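Local coordinates for NanU sialic acid binding protein (Bacteroides fragilis, PDB 4L7T) that binds sialic acid with high affinity at the outer membrane, as a SusD-family protein that probably works with NanO, at residues A62-D67 with L322-D327; N264-F269 with I385-D390. All blocks are in the same frame, centred on the assembly; numbering follows the deposited sequence.

Contact 1: residues A62-D67 with L322-D327; sequences ADIYGD and LQIRYD
Asp-67 and Arg-325 join across a short, irregular antiparallel pairing that links the N-terminal part of the chain to a segment some 255 residues later. The pairing is largely buried, about 17 Å from centre to centre of contact and chain. Arg-325 N donates to Ile-64 O at 2.8 Å in a nearly straight bond (170°). Gly-66 N reaches Gln-323 O at 3.2 Å with a more bent one.

Side chains do the rest. Asp-67 divides its carboxylate between two partners. Its OD1 forms a salt bridge with Arg-325 NH1 at 2.9 Å. The guanidinium brings its edge to OD1 from above the carboxylate plane, and the two planes stand 88° apart. Asp-67 OD2 accepts from Tyr-326 N at 2.8 Å, on its anti side, and lies over a face of the Tyr-326 ring. These bonds should fix the rotation of the carboxylate. The Arg-325 chain bends at chi2 (-74°), which brings the guanidinium over Gly-66. A water bridges Arg-325 NE to Asp-63 O.

On the apolar side, Leu-322 CB sits over a face of the Tyr-65 ring, and Ile-324 CG1 meets Tyr-65 CE1 at 3.7 Å. Tyr-65 OH bonds Glu-59. Strand 356-363 packs against Gln-323, Ile-324 and Tyr-326. The whole is a loose antiparallel crossing in the helix-rich SusD fold, held by one strong backbone bond, the Asp-67 carboxylate and bridging waters.

Contact 2: residues N264-F269 with I385-D390; sequences NSEIIF and IYRYAD
A pair of classic beta bulges joins strands 267-271 and 383-387, just before helix 388-401, in the buried interior of the SusD fold. At the first bulge, Ile-268 and Phe-269 both face Tyr-386. Tyr-386 O accepts from Ile-268 N at 2.8 Å and from Phe-269 N at 2.9 Å. The second bulge reverses the roles. Phe-269 O takes Tyr-386 N at 3.0 Å, in a nearly straight bond (173°), and Ile-385 N at 2.9 Å. Two donors therefore grip each carbonyl oxygen.

Next to the bulges, Ile-267 and Arg-387 form a non-hydrogen-bonded antiparallel pair. Tyr-388 N then donates to Glu-266 O at 2.8 Å. An Asx turn made by Asn-264 OD1 and Glu-266 N shapes the approach to this point.

The Glu-266 side chain runs out extended, its CG anti to the backbone N (chi1 -175°), and passes Tyr-388 CB. Its OE2 meets Arg-387 NH1 in a salt bridge at 2.8 Å. The bond is bent, with an angle of 134° at the hydrogen. OE2 lies near the guanidinium plane, at its edge. Arg-387 NH1 comes to OE2 on the anti side but well out of the carboxylate plane. Ala-389 CB also touches OE2. Glu-463 and Glu-467 pair with Arg-387 as well, and Arg-416 pairs with Glu-266 OE1.

Apolar groups cover the bulges. Phe-269 and Ile-385 lie side by side and point the same way, with CD2 of the ring 3.7 Å from Ile-385 CB. Ile-268 CB rests against Tyr-386 CB. The Phe-269 ring is edge-to-face with Trp-204, and Tyr-386 OH bonds Glu-215.

The buried charges of Glu-266 and Arg-387 are thus shared among several ion pairs, which probably favours their ionised forms.

Overall arrangement
Both contacts are buried and bring two short segments together antiparallel, loosely in contact 1 and firmly in contact 2. They lie on opposite sides of the centre of a mainly helical chain, 26 Å apart between centres, and do not touch. Contact 2 is the deeper: all its touching residues are buried. Contact 1 is partly exposed around its ion pair, and waters bridge its segments. In contact 2 two carbonyl oxygens each accept two N-H groups. Each contact has one acid-arginine bridge. In contact 1 the same acid also holds a backbone N; in contact 2 the bridge joins a wider charge network. Their segments alternate along the chain, so the two connections cross in sequence.

Contact 1: residues A62-D67 with L322-D327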
ATOM      1  N   ALA A  62      -2.635   7.188  10.267  1.00 11.28           N
ATOM      2  CA  ALA A  62      -1.615   6.869  11.307  1.00 11.43           C
ATOM      3  C   ALA A  62      -0.795   8.150  11.598  1.00 11.55           C
ATOM      4  O   ALA A  62      -1.430   9.244  11.677  1.00 13.58           O
ATOM      5  CB  ALA A  62      -0.718   5.669  10.869  1.00 11.70           C
ATOM      6  N   ASP A  63       0.498   8.027  11.889  1.00 12.77           N
ATOM      7  CA  ASP A  63       1.251   9.116  12.520  1.00 13.55           C
ATOM      8  C   ASP A  63       2.167   9.933  11.591  1.00 14.48           C
ATOM      9  O   ASP A  63       2.838  10.897  12.039  1.00 16.13           O
ATOM     10  CB  ASP A  63       2.040   8.577  13.745  1.00 14.41           C
ATOM     11  CG  ASP A  63       2.871   7.339  13.422  1.00 15.55           C
ATOM     12  OD1 ASP A  63       2.621   6.620  12.386  1.00 15.69           O
ATOM     13  OD2 ASP A  63       3.772   7.010  14.233  1.00 14.07           O
ATOM     14  N   ILE A  64       2.152   9.631  10.301  1.00 13.16           N
ATOM     15  CA  ILE A  64       3.157  10.232   9.425  1.00 12.38           C
ATOM     16  C   ILE A  64       2.779  11.683   9.067  1.00 11.21           C
ATOM     17  O   ILE A  64       3.707  12.517   8.866  1.00 13.18           O
ATOM     18  CB  ILE A  64       3.249   9.398   8.102  1.00 13.08           C
ATOM     19  CG1 ILE A  64       3.846   8.028   8.429  1.00 14.43           C
ATOM     20  CG2 ILE A  64       4.129  10.196   6.980  1.00 12.90           C
ATOM     21  CD1 ILE A  64       3.578   7.017   7.352  1.00 18.43           C
ATOM     22  N   TYR A  65       1.477  11.983   9.012  1.00 13.58           N
ATOM     23  CA  TYR A  65       1.006  13.319   8.552  1.00 12.40           C
ATOM     24  C   TYR A  65       0.317  14.063   9.688  1.00 13.01           C
ATOM     25  O   TYR A  65       0.252  13.570  10.820  1.00 14.71           O
ATOM     26  CB  TYR A  65       0.022  13.220   7.369  1.00 12.85           C
ATOM     27  CG  TYR A  65       0.598  12.358   6.233  1.00 12.60           C
ATOM     28  CD1 TYR A  65       1.520  12.927   5.316  1.00 11.43           C
ATOM     29  CD2 TYR A  65       0.229  10.989   6.132  1.00 15.04           C
ATOM     30  CE1 TYR A  65       2.058  12.115   4.286  1.00 14.96           C
ATOM     31  CE2 TYR A  65       0.773  10.144   5.129  1.00 13.41           C
ATOM     32  CZ  TYR A  65       1.652  10.754   4.186  1.00 14.57           C
ATOM     33  OH  TYR A  65       2.176   9.880   3.210  1.00 16.72           O
ATOM     34  N   GLY A  66      -0.124  15.270   9.364  1.00 14.80           N
ATOM     35  CA  GLY A  66      -0.945  16.040  10.330  1.00 17.20           C
ATOM     36  C   GLY A  66      -0.474  17.457  10.592  1.00 16.93           C
ATOM     37  O   GLY A  66      -1.181  18.216  11.287  1.00 18.48           O
ATOM     38  N   ASP A  67       0.710  17.837  10.112  1.00 16.84           N
ATOM     39  CA  ASP A  67       1.196  19.211  10.281  1.00 15.10           C
ATOM     40  C   ASP A  67       0.563  20.078   9.174  1.00 16.74           C
ATOM     41  O   ASP A  67      -0.147  19.556   8.317  1.00 15.13           O
ATOM     42  CB  ASP A  67       2.714  19.287  10.226  1.00 16.62           C
ATOM     43  CG  ASP A  67       3.356  19.055  11.590  1.00 21.06           C
ATOM     44  OD1 ASP A  67       2.619  19.112  12.613  1.00 25.17           O
ATOM     45  OD2 ASP A  67       4.578  18.851  11.725  1.00 21.67           O
ATOM     46  N   LEU A 322      -1.679  16.736   2.378  1.00 13.34           N
ATOM     47  CA  LEU A 322      -1.201  15.896   3.506  1.00 12.79           C
ATOM     48  C   LEU A 322       0.244  16.290   3.714  1.00 12.98           C
ATOM     49  O   LEU A 322       1.123  16.048   2.834  1.00 13.97           O
ATOM     50  CB  LEU A 322      -1.244  14.398   3.093  1.00 13.05           C
ATOM     51  CG  LEU A 322      -2.623  13.716   3.149  1.00 17.40           C
ATOM     52  CD1 LEU A 322      -2.732  12.301   2.429  1.00 19.20           C
ATOM     53  CD2 LEU A 322      -3.125  13.528   4.566  1.00 16.14           C
ATOM     54  N   GLN A 323       0.540  16.869   4.877  1.00 13.01           N
ATOM     55  CA  GLN A 323       1.889  17.353   5.209  1.00 12.62           C
ATOM     56  C   GLN A 323       2.566  16.374   6.178  1.00 13.45           C
ATOM     57  O   GLN A 323       2.105  16.212   7.314  1.00 13.74           O
ATOM     58  CB  GLN A 323       1.770  18.783   5.828  1.00 13.22           C
ATOM     59  CG  GLN A 323       3.128  19.333   6.339  1.00 13.76           C
ATOM     60  CD  GLN A 323       4.193  19.429   5.262  1.00 12.32           C
ATOM     61  OE1 GLN A 323       4.020  20.130   4.221  1.00 14.06           O
ATOM     62  NE2 GLN A 323       5.300  18.680   5.468  1.00 14.08           N
ATOM     63  N   ILE A 324       3.676  15.766   5.745  1.00 12.09           N
ATOM     64  CA  ILE A 324       4.474  14.938   6.618  1.00 13.21           C
ATOM     65  C   ILE A 324       4.882  15.751   7.852  1.00 14.16           C
ATOM     66  O   ILE A 324       5.297  16.927   7.721  1.00 14.15           O
ATOM     67  CB  ILE A 324       5.761  14.546   5.870  1.00 12.39           C
ATOM     68  CG1 ILE A 324       5.423  13.740   4.595  1.00 13.35           C
ATOM     69  CG2 ILE A 324       6.748  13.795   6.825  1.00 11.30           C
ATOM     70  CD1 ILE A 324       6.568  13.806   3.566  1.00 15.46           C
ATOM     71  N   ARG A 325       4.773  15.151   9.035  1.00 13.06           N
ATOM     72  CA  ARG A 325       5.147  15.856  10.284  1.00 15.32           C
ATOM     73  C   ARG A 325       6.594  16.395  10.131  1.00 16.00           C
ATOM     74  O   ARG A 325       7.544  15.678   9.756  1.00 15.37           O
ATOM     75  CB  ARG A 325       5.060  14.976  11.519  1.00 13.93           C
ATOM     76  CG  ARG A 325       3.707  14.531  11.961  1.00 16.10           C
ATOM     77  CD  ARG A 325       2.887  15.648  12.625  1.00 19.04           C
ATOM     78  NE  ARG A 325       1.642  15.094  13.187  1.00 25.60           N
ATOM     79  CZ  ARG A 325       0.661  15.834  13.733  1.00 28.16           C
ATOM     80  NH1 ARG A 325       0.796  17.155  13.828  1.00 29.55           N
ATOM     81  NH2 ARG A 325      -0.444  15.254  14.204  1.00 26.84           N
ATOM     82  N   TYR A 326       6.765  17.692  10.407  1.00 17.40           N
ATOM     83  CA  TYR A 326       8.092  18.313  10.182  1.00 18.20           C
ATOM     84  C   TYR A 326       9.244  17.600  10.909  1.00 19.41           C
ATOM     85  O   TYR A 326      10.337  17.495  10.354  1.00 18.94           O
ATOM     86  CB  TYR A 326       8.097  19.766  10.678  1.00 18.35           C
ATOM     87  CG  TYR A 326       7.058  20.725  10.070  1.00 17.54           C
ATOM     88  CD1 TYR A 326       6.342  20.413   8.943  1.00 18.54           C
ATOM     89  CD2 TYR A 326       6.831  21.954  10.669  1.00 28.46           C
ATOM     90  CE1 TYR A 326       5.370  21.263   8.412  1.00 17.29           C
ATOM     91  CE2 TYR A 326       5.896  22.847  10.114  1.00 28.03           C
ATOM     92  CZ  TYR A 326       5.175  22.477   8.967  1.00 27.52           C
ATOM     93  OH  TYR A 326       4.212  23.326   8.421  1.00 28.12           O
ATOM     94  N   ASP A 327       8.992  17.156  12.142  1.00 19.10           N
ATOM     95  CA  ASP A 327      10.038  16.502  12.911  1.00 22.04           C
ATOM     96  C   ASP A 327      10.320  15.063  12.500  1.00 22.35           C
ATOM     97  O   ASP A 327      11.286  14.491  12.996  1.00 21.96           O
ATOM     98  CB  ASP A 327       9.762  16.568  14.382  1.00 20.46           C
ATOM     99  CG  ASP A 327       8.553  15.789  14.817  1.00 24.96           C
ATOM    100  OD1 ASP A 327       7.763  15.263  13.979  1.00 25.91           O
ATOM    101  OD2 ASP A 327       8.373  15.696  16.048  1.00 32.09           O
TER
HETATM  102  O   HOH W   1      -1.058  12.331  12.865  1.00 25.30           O
HETATM  103  O   HOH W   2       1.882  12.113  14.147  1.00 24.97           O
HETATM  104  O   HOH W   3      -1.101  17.057   7.201  1.00 16.19           O
HETATM  105  O   HOH W   4       6.408  18.235  13.623  1.00 24.20           O

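Contact 2: residues N264-F269 with I385-D390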
ATOM      1  N   ASN A 264      11.662  -4.651 -12.142  1.00 20.62           N
ATOM      2  CA  ASN A 264      12.849  -5.150 -11.352  1.00 16.41           C
ATOM      3  C   ASN A 264      12.428  -6.297 -10.431  1.00 17.24           C
ATOM      4  O   ASN A 264      11.221  -6.478 -10.061  1.00 15.63           O
ATOM      5  CB  ASN A 264      13.569  -4.044 -10.582  1.00 16.64           C
ATOM      6  CG  ASN A 264      12.760  -3.560  -9.353  1.00 16.49           C
ATOM      7  OD1 ASN A 264      12.599  -4.297  -8.352  1.00 15.27           O
ATOM      8  ND2 ASN A 264      12.177  -2.327  -9.474  1.00 17.15           N
ATOM      9  N   SER A 265      13.404  -7.148 -10.085  1.00 15.66           N
ATOM     10  CA  SER A 265      12.975  -8.373  -9.465  1.00 15.59           C
ATOM     11  C   SER A 265      12.719  -8.270  -7.959  1.00 13.78           C
ATOM     12  O   SER A 265      12.403  -9.269  -7.350  1.00 14.37           O
ATOM     13  CB  SER A 265      13.981  -9.517  -9.749  1.00 18.05           C
ATOM     14  OG  SER A 265      15.200  -9.083  -9.180  1.00 19.92           O
ATOM     15  N   GLU A 266      12.718  -7.052  -7.391  1.00 11.25           N
ATOM     16  CA  GLU A 266      12.152  -6.916  -6.027  1.00 10.69           C
ATOM     17  C   GLU A 266      10.593  -6.833  -6.042  1.00 10.80           C
ATOM     18  O   GLU A 266       9.887  -7.142  -5.043  1.00 11.98           O
ATOM     19  CB  GLU A 266      12.729  -5.669  -5.376  1.00 12.15           C
ATOM     20  CG  GLU A 266      12.244  -5.575  -3.863  1.00 13.00           C
ATOM     21  CD  GLU A 266      13.031  -4.646  -3.059  1.00 16.59           C
ATOM     22  OE1 GLU A 266      14.138  -4.334  -3.464  1.00 16.96           O
ATOM     23  OE2 GLU A 266      12.565  -4.230  -1.951  1.00 13.70           O
ATOM     24  N   ILE A 267      10.016  -6.516  -7.209  1.00 10.33           N
ATOM     25  CA  ILE A 267       8.538  -6.348  -7.253  1.00 11.21           C
ATOM     26  C   ILE A 267       7.823  -7.661  -7.379  1.00 12.04           C
ATOM     27  O   ILE A 267       8.175  -8.483  -8.239  1.00 12.50           O
ATOM     28  CB  ILE A 267       8.158  -5.433  -8.458  1.00 12.02           C
ATOM     29  CG1 ILE A 267       9.001  -4.133  -8.445  1.00 12.26           C
ATOM     30  CG2 ILE A 267       6.573  -5.203  -8.562  1.00 12.04           C
ATOM     31  CD1 ILE A 267       8.792  -3.286  -7.215  1.00 15.27           C
ATOM     32  N   ILE A 268       6.859  -7.883  -6.483  1.00 10.97           N
ATOM     33  CA  ILE A 268       5.989  -9.053  -6.535  1.00 11.73           C
ATOM     34  C   ILE A 268       4.697  -8.652  -7.217  1.00 13.11           C
ATOM     35  O   ILE A 268       4.309  -9.330  -8.184  1.00 12.97           O
ATOM     36  CB  ILE A 268       5.758  -9.728  -5.146  1.00 10.96           C
ATOM     37  CG1 ILE A 268       7.115 -10.212  -4.595  1.00 11.28           C
ATOM     38  CG2 ILE A 268       4.649 -10.786  -5.225  1.00 11.33           C
ATOM     39  CD1 ILE A 268       6.924 -10.681  -3.071  1.00 12.64           C
ATOM     40  N   PHE A 269       4.068  -7.542  -6.799  1.00 11.52           N
ATOM     41  CA  PHE A 269       2.870  -7.097  -7.586  1.00 10.21           C
ATOM     42  C   PHE A 269       2.796  -5.556  -7.508  1.00 13.57           C
ATOM     43  O   PHE A 269       2.999  -5.002  -6.415  1.00 13.23           O
ATOM     44  CB  PHE A 269       1.588  -7.738  -7.019  1.00 11.72           C
ATOM     45  CG  PHE A 269       0.347  -7.246  -7.665  1.00 12.44           C
ATOM     46  CD1 PHE A 269       0.180  -7.411  -9.038  1.00 13.59           C
ATOM     47  CD2 PHE A 269      -0.614  -6.562  -6.953  1.00 15.01           C
ATOM     48  CE1 PHE A 269      -0.980  -6.908  -9.691  1.00 17.91           C
ATOM     49  CE2 PHE A 269      -1.772  -6.036  -7.602  1.00 15.95           C
ATOM     50  CZ  PHE A 269      -1.930  -6.219  -8.987  1.00 17.63           C
ATOM     51  N   ILE A 385       2.424  -2.715  -4.655  1.00 10.38           N
ATOM     52  CA  ILE A 385       1.557  -3.317  -3.642  1.00 11.26           C
ATOM     53  C   ILE A 385       2.344  -4.298  -2.780  1.00 12.46           C
ATOM     54  O   ILE A 385       2.269  -4.245  -1.541  1.00 13.76           O
ATOM     55  CB  ILE A 385       0.343  -4.089  -4.347  1.00 10.88           C
ATOM     56  CG1 ILE A 385      -0.462  -3.070  -5.194  1.00 12.15           C
ATOM     57  CG2 ILE A 385      -0.489  -4.831  -3.377  1.00 13.84           C
ATOM     58  CD1 ILE A 385      -1.174  -1.876  -4.373  1.00 13.21           C
ATOM     59  N   TYR A 386       3.114  -5.194  -3.440  1.00 10.52           N
ATOM     60  CA  TYR A 386       3.915  -6.182  -2.706  1.00 10.60           C
ATOM     61  C   TYR A 386       5.301  -6.205  -3.284  1.00 11.34           C
ATOM     62  O   TYR A 386       5.497  -6.325  -4.537  1.00 10.71           O
ATOM     63  CB  TYR A 386       3.370  -7.584  -2.867  1.00 10.98           C
ATOM     64  CG  TYR A 386       2.037  -7.810  -2.189  1.00 13.44           C
ATOM     65  CD1 TYR A 386       1.780  -7.359  -0.915  1.00 12.55           C
ATOM     66  CD2 TYR A 386       1.026  -8.566  -2.844  1.00 11.35           C
ATOM     67  CE1 TYR A 386       0.591  -7.615  -0.275  1.00 13.78           C
ATOM     68  CE2 TYR A 386      -0.169  -8.825  -2.196  1.00 15.52           C
ATOM     69  CZ  TYR A 386      -0.378  -8.354  -0.913  1.00 14.68           C
ATOM     70  OH  TYR A 386      -1.613  -8.679  -0.323  1.00 17.30           O
ATOM     71  N   ARG A 387       6.286  -6.020  -2.383  1.00 11.64           N
ATOM     72  CA  ARG A 387       7.677  -6.260  -2.836  1.00 11.32           C
ATOM     73  C   ARG A 387       8.452  -7.075  -1.881  1.00 11.06           C
ATOM     74  O   ARG A 387       7.931  -7.416  -0.841  1.00 11.22           O
ATOM     75  CB  ARG A 387       8.374  -4.990  -3.132  1.00 14.52           C
ATOM     76  CG  ARG A 387       8.428  -4.065  -2.075  1.00 16.46           C
ATOM     77  CD  ARG A 387       8.909  -2.701  -2.682  1.00 15.04           C
ATOM     78  NE  ARG A 387       8.955  -1.600  -1.630  1.00 12.47           N
ATOM     79  CZ  ARG A 387       9.949  -1.405  -0.764  1.00 12.18           C
ATOM     80  NH1 ARG A 387      11.029  -2.254  -0.714  1.00 13.99           N
ATOM     81  NH2 ARG A 387       9.833  -0.428   0.151  1.00 12.80           N
ATOM     82  N   TYR A 388       9.580  -7.594  -2.343  1.00 10.82           N
ATOM     83  CA  TYR A 388      10.269  -8.620  -1.581  1.00  9.89           C
ATOM     84  C   TYR A 388      10.646  -8.152  -0.158  1.00 11.49           C
ATOM     85  O   TYR A 388      10.593  -9.023   0.759  1.00 11.71           O
ATOM     86  CB  TYR A 388      11.509  -9.127  -2.316  1.00  9.28           C
ATOM     87  CG  TYR A 388      12.143 -10.384  -1.724  1.00  8.31           C
ATOM     88  CD1 TYR A 388      11.311 -11.465  -1.318  1.00 12.95           C
ATOM     89  CD2 TYR A 388      13.514 -10.459  -1.578  1.00 13.05           C
ATOM     90  CE1 TYR A 388      11.879 -12.675  -0.773  1.00 15.43           C
ATOM     91  CE2 TYR A 388      14.113 -11.639  -1.001  1.00 11.53           C
ATOM     92  CZ  TYR A 388      13.247 -12.710  -0.628  1.00 13.54           C
ATOM     93  OH  TYR A 388      13.884 -13.861  -0.139  1.00 18.04           O
ATOM     94  N   ALA A 389      11.023  -6.860   0.050  1.00 10.69           N
ATOM     95  CA  ALA A 389      11.268  -6.473   1.450  1.00 11.79           C
ATOM     96  C   ALA A 389      10.021  -6.699   2.348  1.00 11.97           C
ATOM     97  O   ALA A 389      10.179  -7.002   3.533  1.00 11.60           O
ATOM     98  CB  ALA A 389      11.782  -5.015   1.493  1.00 12.72           C
ATOM     99  N   ASP A 390       8.805  -6.569   1.806  1.00 10.86           N
ATOM    100  CA  ASP A 390       7.559  -6.791   2.600  1.00 12.60           C
ATOM    101  C   ASP A 390       7.443  -8.289   2.941  1.00 12.88           C
ATOM    102  O   ASP A 390       7.136  -8.664   4.091  1.00 10.80           O
ATOM    103  CB  ASP A 390       6.441  -6.293   1.697  1.00 12.73           C
ATOM    104  CG  ASP A 390       5.088  -6.123   2.383  1.00 19.95           C
ATOM    105  OD1 ASP A 390       4.939  -6.387   3.602  1.00 17.68           O
ATOM    106  OD2 ASP A 390       4.107  -5.734   1.656  1.00 18.29           O
TER